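Local coordinates for protein type-iv like pilin ttha1219 (Thermus thermophilus, PDB 5G23) that probably serves as a pilin-like subunit of the type IV pilus system linked to natural competence and DNA uptake, at residues B[43-48]-B[138-143]; B[47-52]-B[178-183]; B[72-77]-B[81-86]; B[85-90]-B[94-99]; B[158-163]-B[171-176]. One frame throughout, in Å; residues are numbered along the deposited sequence.

Interaction 1: B[43-48]-B[138-143]; sequences GRLADE and DEVQVE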
# COMPACT_ATOMS: atom_id res chain seq x y z
N GLY B 43 -6.34 -1.92 16.88
CA GLY B 43 -5.47 -0.91 17.46
C GLY B 43 -4.97 -0.09 16.28
O GLY B 43 -4.75 -0.62 15.17
N ARG B 44 -4.74 1.19 16.55
CA ARG B 44 -4.24 2.10 15.56
C ARG B 44 -2.87 1.69 14.96
O ARG B 44 -2.68 1.68 13.74
CB ARG B 44 -4.18 3.50 16.18
CG ARG B 44 -3.70 4.55 15.25
CD ARG B 44 -3.64 5.92 15.91
NE ARG B 44 -3.07 6.91 15.03
CZ ARG B 44 -2.68 8.11 15.40
NH1 ARG B 44 -2.86 8.48 16.65
NH2 ARG B 44 -2.18 8.96 14.54
N LEU B 45 -1.95 1.29 15.82
CA LEU B 45 -0.62 0.87 15.37
C LEU B 45 -0.68 -0.44 14.58
O LEU B 45 -0.06 -0.54 13.51
CB LEU B 45 0.33 0.78 16.57
CG LEU B 45 1.74 0.44 16.21
CD1 LEU B 45 2.32 1.46 15.26
CD2 LEU B 45 2.60 0.40 17.49
N ALA B 46 -1.45 -1.42 15.08
CA ALA B 46 -1.66 -2.64 14.33
C ALA B 46 -2.22 -2.36 12.91
O ALA B 46 -1.76 -2.96 11.94
CB ALA B 46 -2.63 -3.60 15.04
N ASP B 47 -3.15 -1.42 12.81
CA ASP B 47 -3.75 -1.07 11.49
C ASP B 47 -2.71 -0.44 10.60
O ASP B 47 -2.65 -0.72 9.37
CB ASP B 47 -4.96 -0.15 11.63
CG ASP B 47 -6.16 -0.84 12.20
OD1 ASP B 47 -6.22 -2.11 12.28
OD2 ASP B 47 -7.09 -0.09 12.59
N GLU B 48 -1.81 0.31 11.20
CA GLU B 48 -0.75 0.91 10.38
C GLU B 48 0.27 -0.12 9.89
O GLU B 48 0.84 0.02 8.82
CB GLU B 48 0.04 1.94 11.13
CG GLU B 48 0.79 2.87 10.23
CD GLU B 48 1.45 4.02 10.99
OE1 GLU B 48 1.40 4.10 12.27
OE2 GLU B 48 1.99 4.90 10.27
N ASP B 138 9.35 9.05 14.07
CA ASP B 138 8.75 10.11 14.86
C ASP B 138 8.12 9.54 16.13
O ASP B 138 8.75 8.82 16.88
CB ASP B 138 7.69 10.86 13.95
CG ASP B 138 6.59 9.88 13.20
OD1 ASP B 138 6.12 8.79 13.66
OD2 ASP B 138 6.14 10.24 12.07
N GLU B 139 6.86 9.84 16.33
CA GLU B 139 6.08 9.27 17.40
C GLU B 139 6.20 7.74 17.27
O GLU B 139 6.37 7.03 18.27
CB GLU B 139 4.61 9.84 17.25
CG GLU B 139 3.58 9.38 18.26
CD GLU B 139 2.17 9.96 17.99
OE1 GLU B 139 2.08 11.04 17.36
OE2 GLU B 139 1.15 9.36 18.45
N VAL B 140 6.08 7.23 16.04
CA VAL B 140 6.22 5.78 15.78
C VAL B 140 7.67 5.50 15.59
O VAL B 140 8.32 6.14 14.79
CB VAL B 140 5.43 5.30 14.54
CG1 VAL B 140 5.68 3.85 14.26
CG2 VAL B 140 3.93 5.61 14.67
N GLN B 141 8.17 4.51 16.30
CA GLN B 141 9.55 4.02 16.12
C GLN B 141 9.51 2.62 15.63
O GLN B 141 8.89 1.74 16.27
CB GLN B 141 10.32 4.08 17.44
CG GLN B 141 10.61 5.51 17.86
CD GLN B 141 11.67 6.13 17.01
OE1 GLN B 141 12.77 5.57 16.83
NE2 GLN B 141 11.38 7.29 16.48
N VAL B 142 10.16 2.37 14.50
CA VAL B 142 10.33 1.02 13.98
C VAL B 142 11.56 0.46 14.68
O VAL B 142 12.65 0.91 14.41
CB VAL B 142 10.41 1.02 12.41
CG1 VAL B 142 10.66 -0.39 11.88
CG2 VAL B 142 9.10 1.53 11.84
N GLU B 143 11.36 -0.52 15.56
CA GLU B 143 12.43 -1.08 16.41
C GLU B 143 13.08 -2.31 15.77
O GLU B 143 14.18 -2.69 16.15
CB GLU B 143 11.89 -1.45 17.75
CG GLU B 143 11.45 -0.16 18.46
CD GLU B 143 10.87 -0.38 19.82
OE1 GLU B 143 10.60 -1.54 20.24
OE2 GLU B 143 10.63 0.64 20.46
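Val140 is the meeting point, its two methyls turned to the start of helix 44-61. Val140 CG1 lies 4.2 Å from Leu45 CD1, while CG2 sits 3.8 Å from Glu48 OE1; the Glu48 and Val140 side chains slide past each other. Glu48 reaches this far because its CG stands anti to the backbone N (chi1 -161°) and the chain beyond runs extended. Leucine and valine suit this buried side, where Leu45 also rests on Leu221 and Ala223 and Val140 on Val184. The less buried edge, where the second subunit comes up, is looser. There Arg44 NH1 and Glu139 OE2 stay 4.5 Å apart, and the oxygen is well out of the guanidinium plane, so the charges attract without an N-H aimed across. Each is salt-bridged to another chain: Arg44 to Glu139 and Glu48 of the second subunit, Glu139 to Arg44 of the second subunit. The approach to the strand is shaped by an Asx turn, in which Asp138 OD1 accepts from Val140 N at 2.8 Å through its anti lone pair. Mostly apolar contact joins the helix to the start of the strand, whereas Arg44 and Glu139 spend their charges chiefly on the partner subunit.

Interaction 2: B[47-52]-B[178-183]; sequences DELSLT and LYLLAS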
# COMPACT_ATOMS: atom_id res chain seq x y z
N ASP B 47 -3.15 -1.42 12.81
CA ASP B 47 -3.75 -1.07 11.49
C ASP B 47 -2.71 -0.44 10.60
O ASP B 47 -2.65 -0.72 9.37
CB ASP B 47 -4.96 -0.15 11.63
CG ASP B 47 -6.16 -0.84 12.20
OD1 ASP B 47 -6.22 -2.11 12.28
OD2 ASP B 47 -7.09 -0.09 12.59
N GLU B 48 -1.81 0.31 11.20
CA GLU B 48 -0.75 0.91 10.38
C GLU B 48 0.27 -0.12 9.89
O GLU B 48 0.84 0.02 8.82
CB GLU B 48 0.04 1.94 11.13
CG GLU B 48 0.79 2.87 10.23
CD GLU B 48 1.45 4.02 10.99
OE1 GLU B 48 1.40 4.10 12.27
OE2 GLU B 48 1.99 4.90 10.27
N LEU B 49 0.60 -1.06 10.74
CA LEU B 49 1.48 -2.16 10.36
C LEU B 49 0.79 -3.00 9.25
O LEU B 49 1.51 -3.47 8.32
CB LEU B 49 1.84 -3.06 11.52
CG LEU B 49 2.70 -2.43 12.61
CD1 LEU B 49 2.95 -3.39 13.72
CD2 LEU B 49 4.06 -1.94 12.07
N SER B 50 -0.50 -3.21 9.33
CA SER B 50 -1.23 -3.96 8.26
C SER B 50 -1.18 -3.21 6.90
O SER B 50 -0.93 -3.84 5.92
CB SER B 50 -2.67 -4.26 8.63
OG SER B 50 -2.59 -5.15 9.77
N LEU B 51 -1.32 -1.89 6.92
CA LEU B 51 -1.18 -1.10 5.72
C LEU B 51 0.23 -1.29 5.15
O LEU B 51 0.41 -1.42 3.93
CB LEU B 51 -1.47 0.37 6.01
CG LEU B 51 -2.93 0.76 6.21
CD1 LEU B 51 -3.01 2.18 6.73
CD2 LEU B 51 -3.68 0.67 4.91
N THR B 52 1.23 -1.23 6.03
CA THR B 52 2.63 -1.29 5.63
C THR B 52 2.90 -2.63 5.00
O THR B 52 3.52 -2.75 3.93
CB THR B 52 3.57 -1.06 6.88
OG1 THR B 52 3.32 0.22 7.41
CG2 THR B 52 5.01 -1.12 6.50
N LEU B 178 8.62 -11.33 6.27
CA LEU B 178 8.92 -10.01 6.73
C LEU B 178 8.33 -9.77 8.12
O LEU B 178 7.24 -10.27 8.43
CB LEU B 178 8.38 -8.98 5.74
CG LEU B 178 9.10 -9.11 4.41
CD1 LEU B 178 8.21 -9.90 3.51
CD2 LEU B 178 9.34 -7.77 3.82
N TYR B 179 9.11 -9.09 8.96
CA TYR B 179 8.72 -8.81 10.34
C TYR B 179 8.99 -7.35 10.67
O TYR B 179 10.04 -6.84 10.39
CB TYR B 179 9.50 -9.71 11.32
CG TYR B 179 9.27 -9.37 12.75
CD1 TYR B 179 8.20 -9.89 13.46
CD2 TYR B 179 10.15 -8.50 13.44
CE1 TYR B 179 7.96 -9.57 14.78
CE2 TYR B 179 9.94 -8.17 14.78
CZ TYR B 179 8.86 -8.74 15.46
OH TYR B 179 8.64 -8.40 16.71
N LEU B 180 7.98 -6.69 11.29
CA LEU B 180 8.13 -5.38 11.83
C LEU B 180 7.71 -5.37 13.32
O LEU B 180 6.71 -6.04 13.71
CB LEU B 180 7.24 -4.40 11.07
CG LEU B 180 7.68 -4.00 9.68
CD1 LEU B 180 6.54 -3.29 8.94
CD2 LEU B 180 8.90 -3.09 9.82
N LEU B 181 8.52 -4.69 14.13
CA LEU B 181 8.17 -4.33 15.51
C LEU B 181 8.20 -2.82 15.57
O LEU B 181 9.16 -2.19 15.15
CB LEU B 181 9.13 -4.92 16.48
CG LEU B 181 8.96 -4.56 17.92
CD1 LEU B 181 7.71 -5.14 18.52
CD2 LEU B 181 10.18 -5.02 18.73
N ALA B 182 7.14 -2.23 16.12
CA ALA B 182 7.07 -0.79 16.27
C ALA B 182 6.52 -0.47 17.64
O ALA B 182 5.81 -1.26 18.27
CB ALA B 182 6.23 -0.14 15.19
N SER B 183 6.82 0.75 18.07
CA SER B 183 6.30 1.29 19.34
C SER B 183 5.84 2.70 19.20
O SER B 183 6.31 3.48 18.36
CB SER B 183 7.38 1.22 20.45
OG SER B 183 8.44 2.17 20.23
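Leu49 lays its CD2 methyl over the strand between two side chains, 4.1 Å from Leu180 CB and 4.2 Å from Ala182 CB. Its CG is anti to the carbonyl carbon (chi1 -67°), which sends the isobutyl group out from helix 44-61 to the alternate residues that face it. The small Ala182 suits its place, its CB alone meeting the Leu49 methyl. Leu180 crosses Leu49 obliquely and carries on to the next helical turn, where its CD1 meets Thr52 CG2 at 3.6 Å, the two side chains lying at about a right angle. Thr52 suits a buried position because its two branches divide the work: the methyl goes to the strand, and OG1 donates to Glu48 O at 2.9 Å. That carbonyl also accepts the Thr52 N-H, from the other face of its plane, so the hydroxyl is satisfied within the helix. A serine in its place would keep the hydroxyl but lack the methyl, and would probably leave a gap beside Leu180 CD1. Leu180 also touches Val142, Phe145 and Trp227, which carry the apolar layer into the two neighbouring strands. The axes of segments 47-52 and 178-183 pass 10.1 Å apart at 149°, roughly antiparallel. An N-terminal helix laid on an antiparallel sheet in this way is the hallmark of the type IV pilin and pseudopilin fold.

Interaction 3: B[72-77]-B[81-86]; sequences LVLSPS and DGVQGW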
# COMPACT_ATOMS: atom_id res chain seq x y z
N LEU B 72 17.00 -10.12 -6.85
CA LEU B 72 16.80 -9.87 -5.44
C LEU B 72 18.14 -9.82 -4.74
O LEU B 72 19.03 -10.68 -5.00
CB LEU B 72 15.93 -10.97 -4.83
CG LEU B 72 15.53 -10.80 -3.38
CD1 LEU B 72 14.42 -9.81 -3.25
CD2 LEU B 72 15.12 -12.14 -2.76
N VAL B 73 18.27 -8.88 -3.84
CA VAL B 73 19.40 -8.87 -2.90
C VAL B 73 18.88 -8.64 -1.52
O VAL B 73 18.20 -7.64 -1.25
CB VAL B 73 20.44 -7.78 -3.23
CG1 VAL B 73 21.55 -7.78 -2.21
CG2 VAL B 73 21.08 -8.00 -4.58
N LEU B 74 19.21 -9.56 -0.61
CA LEU B 74 18.87 -9.45 0.81
C LEU B 74 20.12 -9.13 1.61
O LEU B 74 21.13 -9.80 1.41
CB LEU B 74 18.28 -10.73 1.34
CG LEU B 74 17.03 -11.12 0.60
CD1 LEU B 74 16.56 -12.52 1.05
CD2 LEU B 74 15.90 -10.15 0.82
N SER B 75 20.02 -8.10 2.47
CA SER B 75 21.16 -7.58 3.29
C SER B 75 20.79 -7.49 4.76
O SER B 75 20.51 -6.41 5.24
CB SER B 75 21.53 -6.16 2.81
OG SER B 75 21.89 -6.27 1.45
N PRO B 76 20.67 -8.62 5.44
CA PRO B 76 20.33 -8.58 6.84
C PRO B 76 21.45 -8.01 7.66
O PRO B 76 22.64 -8.10 7.29
CB PRO B 76 20.10 -10.05 7.24
CG PRO B 76 20.88 -10.82 6.21
CD PRO B 76 20.92 -9.99 4.95
N SER B 77 21.08 -7.36 8.73
CA SER B 77 22.09 -6.79 9.64
C SER B 77 21.47 -6.59 11.02
O SER B 77 20.24 -6.51 11.16
CB SER B 77 22.59 -5.47 9.07
OG SER B 77 21.82 -4.34 9.52
N ASP B 81 17.24 -4.98 8.37
CA ASP B 81 17.51 -5.61 7.14
C ASP B 81 17.22 -4.70 5.99
O ASP B 81 16.44 -3.76 6.15
CB ASP B 81 16.75 -6.90 7.03
CG ASP B 81 17.17 -7.93 8.09
OD1 ASP B 81 18.14 -7.67 8.91
OD2 ASP B 81 16.56 -8.99 8.12
N GLY B 82 17.89 -4.97 4.89
CA GLY B 82 17.62 -4.27 3.65
C GLY B 82 17.23 -5.24 2.59
O GLY B 82 17.68 -6.38 2.60
N VAL B 83 16.30 -4.85 1.75
CA VAL B 83 15.90 -5.71 0.65
C VAL B 83 15.84 -4.87 -0.63
O VAL B 83 15.33 -3.74 -0.59
CB VAL B 83 14.63 -6.51 0.93
CG1 VAL B 83 13.52 -5.65 1.39
CG2 VAL B 83 14.20 -7.25 -0.32
N GLN B 84 16.44 -5.38 -1.68
CA GLN B 84 16.31 -4.80 -3.02
C GLN B 84 15.81 -5.85 -4.00
O GLN B 84 16.23 -6.99 -3.92
CB GLN B 84 17.60 -4.19 -3.54
CG GLN B 84 18.31 -3.23 -2.59
CD GLN B 84 19.74 -3.02 -3.02
OE1 GLN B 84 20.01 -2.19 -3.89
NE2 GLN B 84 20.65 -3.85 -2.51
N GLY B 85 14.99 -5.42 -4.98
CA GLY B 85 14.46 -6.26 -5.99
C GLY B 85 14.23 -5.58 -7.34
O GLY B 85 14.09 -4.38 -7.41
N TRP B 86 14.24 -6.37 -8.40
CA TRP B 86 14.05 -5.81 -9.77
C TRP B 86 13.01 -6.67 -10.49
O TRP B 86 12.81 -7.88 -10.16
CB TRP B 86 15.37 -5.77 -10.52
CG TRP B 86 16.38 -4.87 -9.93
CD1 TRP B 86 16.63 -3.60 -10.29
CD2 TRP B 86 17.27 -5.17 -8.83
NE1 TRP B 86 17.60 -3.05 -9.47
CE2 TRP B 86 18.02 -4.02 -8.58
CE3 TRP B 86 17.46 -6.31 -8.02
CZ2 TRP B 86 18.96 -3.95 -7.57
CZ3 TRP B 86 18.43 -6.27 -7.06
CH2 TRP B 86 19.17 -5.07 -6.81
O HOH W 1 19.79 -5.46 -0.30
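Leu74 and Val83, a non-hydrogen-bonded pair of this antiparallel hairpin, lie side by side pointing the same way, with Leu74 CD2 3.5 Å from Val83 CG2. The same methyl of Val83 is 3.9 Å from Leu72 CD1, whose side chain comes in obliquely. Branched aliphatics suit this face, since Leu74 packs on Val147 and Tyr149 of the other sheet. The opposite face is more polar. Val73 runs alongside Gln84, while its CG2 touches the edge of the Trp86 ring at CZ3 (4.0 Å); the indole NE1 is held by Cys126 O. One water donates to Val73 O, accepts from Gln84 NE2 and bonds Ser75 OG, tying three residues together. Within the sheet, Val73 N donates almost straight to Gln84 O (2.8 Å, 170°), and Gln84 N returns the bond. Near the turn, Asp81 OD1 receives Ser77 N at 3.0 Å from above the carboxylate plane, and the same carboxylate also engages Arg157 and Val147 N. With alanine in place of Asp81, the N-H groups of Ser77 and Val147 and the charge of Arg157 would probably lose their mate. Backbone bonds therefore set the pairing of the strands, and a single carboxylate fastens the turn to strand 141-151.

Interaction 4: B[85-90]-B[94-99]; sequences GWFLCE and EEICGE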
# COMPACT_ATOMS: atom_id res chain seq x y z
N GLY B 85 14.99 -5.42 -4.98
CA GLY B 85 14.46 -6.26 -5.99
C GLY B 85 14.23 -5.58 -7.34
O GLY B 85 14.09 -4.38 -7.41
N TRP B 86 14.24 -6.37 -8.40
CA TRP B 86 14.05 -5.81 -9.77
C TRP B 86 13.01 -6.67 -10.49
O TRP B 86 12.81 -7.88 -10.16
CB TRP B 86 15.37 -5.77 -10.52
CG TRP B 86 16.38 -4.87 -9.93
CD1 TRP B 86 16.63 -3.60 -10.29
CD2 TRP B 86 17.27 -5.17 -8.83
NE1 TRP B 86 17.60 -3.05 -9.47
CE2 TRP B 86 18.02 -4.02 -8.58
CE3 TRP B 86 17.46 -6.31 -8.02
CZ2 TRP B 86 18.96 -3.95 -7.57
CZ3 TRP B 86 18.43 -6.27 -7.06
CH2 TRP B 86 19.17 -5.07 -6.81
N PHE B 87 12.34 -6.09 -11.44
CA PHE B 87 11.35 -6.79 -12.27
C PHE B 87 11.15 -6.03 -13.58
O PHE B 87 11.50 -4.86 -13.69
CB PHE B 87 10.01 -6.91 -11.54
CG PHE B 87 9.49 -5.57 -11.04
CD1 PHE B 87 9.94 -5.03 -9.86
CD2 PHE B 87 8.56 -4.89 -11.76
CE1 PHE B 87 9.48 -3.77 -9.40
CE2 PHE B 87 8.05 -3.66 -11.31
CZ PHE B 87 8.54 -3.09 -10.15
N LEU B 88 10.59 -6.73 -14.56
CA LEU B 88 10.26 -6.16 -15.83
C LEU B 88 8.87 -5.57 -15.77
O LEU B 88 7.94 -6.16 -15.27
CB LEU B 88 10.25 -7.21 -16.92
CG LEU B 88 10.07 -6.64 -18.34
CD1 LEU B 88 11.30 -5.89 -18.78
CD2 LEU B 88 9.74 -7.73 -19.35
N CYS B 89 8.72 -4.36 -16.25
CA CYS B 89 7.41 -3.75 -16.32
C CYS B 89 6.59 -4.16 -17.55
O CYS B 89 7.08 -4.02 -18.63
CB CYS B 89 7.61 -2.25 -16.31
SG CYS B 89 7.95 -1.66 -14.70
N GLU B 90 5.35 -4.61 -17.34
CA GLU B 90 4.32 -4.83 -18.39
C GLU B 90 3.26 -3.72 -18.21
O GLU B 90 2.76 -3.50 -17.10
CB GLU B 90 3.61 -6.20 -18.22
CG GLU B 90 2.50 -6.65 -19.25
CD GLU B 90 2.30 -8.21 -19.26
OE1 GLU B 90 3.13 -8.84 -18.51
OE2 GLU B 90 1.41 -8.86 -19.95
N GLU B 94 1.09 -2.34 -13.00
CA GLU B 94 1.65 -1.76 -11.80
C GLU B 94 1.86 -0.27 -12.03
O GLU B 94 2.38 0.16 -13.06
CB GLU B 94 2.94 -2.45 -11.37
CG GLU B 94 2.77 -4.02 -11.26
CD GLU B 94 2.16 -4.52 -9.92
OE1 GLU B 94 2.77 -4.24 -8.85
OE2 GLU B 94 1.08 -5.21 -9.90
N GLU B 95 1.37 0.53 -11.08
CA GLU B 95 1.38 1.96 -11.20
C GLU B 95 2.76 2.51 -11.51
O GLU B 95 2.90 3.37 -12.35
CB GLU B 95 0.89 2.58 -9.88
CG GLU B 95 0.43 4.01 -10.03
CD GLU B 95 0.16 4.72 -8.72
OE1 GLU B 95 0.34 4.06 -7.63
OE2 GLU B 95 -0.30 5.89 -8.79
N ILE B 96 3.77 2.06 -10.75
CA ILE B 96 5.13 2.58 -10.88
C ILE B 96 5.71 2.31 -12.27
O ILE B 96 6.54 3.06 -12.72
CB ILE B 96 6.08 2.00 -9.79
CG1 ILE B 96 7.36 2.88 -9.72
CG2 ILE B 96 6.36 0.52 -10.07
CD1 ILE B 96 7.17 4.16 -8.92
N CYS B 97 5.23 1.25 -12.94
CA CYS B 97 5.60 0.91 -14.32
C CYS B 97 5.01 1.84 -15.36
O CYS B 97 5.39 1.77 -16.48
CB CYS B 97 5.16 -0.52 -14.68
SG CYS B 97 6.12 -1.75 -13.78
N GLY B 98 4.04 2.66 -14.99
CA GLY B 98 3.47 3.65 -15.91
C GLY B 98 4.25 4.17 -17.11
O GLY B 98 3.68 4.27 -18.20
N GLU B 99 5.53 4.53 -16.92
CA GLU B 99 6.42 4.99 -18.01
C GLU B 99 7.60 4.02 -18.33
O GLU B 99 8.60 4.41 -18.97
CB GLU B 99 6.98 6.37 -17.65
CG GLU B 99 5.99 7.38 -17.08
CD GLU B 99 6.73 8.54 -16.43
OE1 GLU B 99 7.89 8.30 -16.03
OE2 GLU B 99 6.18 9.66 -16.35
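Cys89 and Cys97 form a disulfide drawn in unusually close: their CB atoms are 3.4 Å apart, tighter than ordinary carbon contact, and the torsion about the S-S bond is -66°, short of the right angle that such bonds favour. Cys89 SG and Cys97 SG stand at a normal 2.1 Å. In both cysteines SG lies anti to the carbonyl carbon, and the two side chains meet across the gap between the backbones. Phe87 lies next to this bridge and turns its rim to it. The Cys97 sulfur, SG, is 3.7 Å from Phe87 CE2 and close to the ring plane, an edge-on sulfur-aromatic contact. Beside it, Ile96 CG2 approaches Phe87 CZ at 4.2 Å, also at the edge. The phenyl ring occupies the crowded position between backbone N and carbonyl carbon (chi1 54°), which throws it towards the loop. The bridge pins the excursion that follows strand 82-88 and leads to strand 104-112, the next strand of the large sheet; Arg105 of that strand packs on Phe87, Cys89 and Ile96. Within the loop, residues 95-97 have helical backbone angles, and Gly98 N bonds to Glu95 O at 3.0 Å. Glycine fits at Gly98, where a CB would be crowded by that same oxygen. Just past the strand, Glu90 points its CB away from the 94-99 loop and binds Arg66 and Tyr65, while Glu94 packs on Met93 of the second subunit.

Interaction 5: B[158-163]-B[171-176]; sequences QAQAVN and PKVSAL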
# COMPACT_ATOMS: atom_id res chain seq x y z
N GLN B 158 20.27 -14.48 5.82
CA GLN B 158 21.67 -14.34 5.52
C GLN B 158 21.74 -13.51 4.26
O GLN B 158 20.74 -13.36 3.53
CB GLN B 158 22.35 -15.69 5.32
CG GLN B 158 21.72 -16.57 4.26
CD GLN B 158 22.19 -18.02 4.30
OE1 GLN B 158 22.06 -18.69 5.34
NE2 GLN B 158 22.78 -18.47 3.23
N ALA B 159 22.94 -13.01 3.97
CA ALA B 159 23.17 -12.27 2.70
C ALA B 159 22.81 -13.19 1.58
O ALA B 159 23.26 -14.36 1.51
CB ALA B 159 24.62 -11.88 2.56
N GLN B 160 22.06 -12.69 0.65
CA GLN B 160 21.74 -13.53 -0.47
C GLN B 160 21.36 -12.75 -1.67
O GLN B 160 20.62 -11.79 -1.54
CB GLN B 160 20.53 -14.30 0.01
CG GLN B 160 19.62 -14.82 -1.07
CD GLN B 160 20.08 -16.20 -1.51
OE1 GLN B 160 21.29 -16.46 -1.63
NE2 GLN B 160 19.14 -17.11 -1.65
N ALA B 161 21.84 -13.17 -2.84
CA ALA B 161 21.41 -12.59 -4.11
C ALA B 161 20.76 -13.66 -4.93
O ALA B 161 21.26 -14.79 -4.99
CB ALA B 161 22.56 -11.96 -4.87
N VAL B 162 19.66 -13.35 -5.56
CA VAL B 162 19.06 -14.30 -6.51
C VAL B 162 19.28 -13.82 -7.92
O VAL B 162 18.95 -12.68 -8.26
CB VAL B 162 17.56 -14.44 -6.31
CG1 VAL B 162 16.95 -15.38 -7.33
CG2 VAL B 162 17.28 -14.94 -4.90
N ASN B 163 19.79 -14.72 -8.76
CA ASN B 163 19.99 -14.48 -10.20
C ASN B 163 19.07 -15.39 -11.02
O ASN B 163 18.94 -16.59 -10.75
CB ASN B 163 21.47 -14.72 -10.56
CG ASN B 163 22.42 -13.80 -9.75
OD1 ASN B 163 23.30 -14.29 -9.00
ND2 ASN B 163 22.16 -12.49 -9.78
N PRO B 171 19.78 -18.95 -6.04
CA PRO B 171 19.04 -20.17 -5.64
C PRO B 171 17.55 -20.02 -5.89
O PRO B 171 17.13 -18.93 -6.28
CB PRO B 171 19.28 -20.23 -4.13
CG PRO B 171 19.40 -18.80 -3.75
CD PRO B 171 20.20 -18.17 -4.87
N LYS B 172 16.78 -21.06 -5.61
CA LYS B 172 15.34 -21.05 -5.79
C LYS B 172 14.67 -20.57 -4.52
O LYS B 172 14.59 -21.28 -3.52
CB LYS B 172 14.77 -22.44 -6.14
CG LYS B 172 14.71 -22.76 -7.61
CD LYS B 172 16.01 -23.37 -8.11
CE LYS B 172 15.94 -23.77 -9.61
NZ LYS B 172 17.26 -23.71 -10.29
N VAL B 173 14.14 -19.36 -4.53
CA VAL B 173 13.51 -18.78 -3.38
C VAL B 173 12.01 -18.79 -3.59
O VAL B 173 11.52 -18.25 -4.54
CB VAL B 173 13.99 -17.33 -3.14
CG1 VAL B 173 13.19 -16.65 -2.04
CG2 VAL B 173 15.47 -17.32 -2.78
N SER B 174 11.29 -19.44 -2.73
CA SER B 174 9.86 -19.59 -2.93
C SER B 174 9.03 -18.53 -2.19
O SER B 174 7.86 -18.35 -2.53
CB SER B 174 9.44 -21.02 -2.63
OG SER B 174 9.48 -21.30 -1.29
N ALA B 175 9.59 -17.94 -1.14
CA ALA B 175 8.86 -16.96 -0.30
C ALA B 175 9.77 -16.13 0.53
O ALA B 175 10.91 -16.52 0.78
CB ALA B 175 7.82 -17.63 0.55
N LEU B 176 9.28 -14.98 0.99
CA LEU B 176 9.96 -14.10 1.94
C LEU B 176 9.07 -14.01 3.17
O LEU B 176 7.85 -14.02 3.04
CB LEU B 176 10.17 -12.71 1.40
CG LEU B 176 10.99 -12.59 0.11
CD1 LEU B 176 11.02 -11.14 -0.32
CD2 LEU B 176 12.41 -13.10 0.32
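Val162 and Pro171 bring their backbones within 5.9 Å at the CA atoms, yet no hydrogen bond links the two segments, because 160-163 belongs to the large sheet while the chain after Pro171 is already crossing into the smaller one. The side chains fill the step between them. Val162 CG2 meets Val173 CG2 at 3.7 Å, methyl against methyl with the side chains set aslant. Both valines put CG2 beside their own backbone N, which leaves CG1 of Val162 to rest 3.7 Å from Pro171 O. The proline ring leans on the strand backbone, with Pro171 CD 3.5 Å from Ala161 O. A cis peptide bond precedes Pro171, and the chain bends away there from the hairpin of strands 160-165 and 168-170. Proline is suited to such a bend, since it accepts the cis form more readily than other residues do. Small branched valines suit the seam between two sheets, where Val162 offers methyls both to Val173 and to Leu72 of the neighbouring strand. The backbone of Val173 is hydrogen-bonded to Leu234. Gln160 bends back at chi2 (89°), bringing its amide up to the proline ring. The model places that amide too near Pro171 CG, so its exact position is doubtful. Farther along Gln160 packs on Tyr149, and Pro171 on Glu151, both in strand 141-151 of the smaller sheet.

In the fold
From the N terminus, helix 44-61 opens interactions 1 and 2, which share Asp47 and Glu48 and overlap, interaction 2 closing after interaction 1. Before either closes, the chain forms interaction 3, a tight hairpin, and then interaction 4, which begins on Gly85 and Trp86, where interaction 3 ends. Both small loops therefore lie within the two long ones. Interaction 1 closes at 138-143; interaction 5 follows in series, still within the span of interaction 2, which closes at 178-183. Interactions 1 and 2 tie the helix to neighbouring strands of the smaller sheet. Interaction 3 pairs two strands of the larger sheet, interaction 4 fastens the loop leading on from the second, and interaction 5 joins the two sheets, with 158-163 hydrogen-bonded to 72-77.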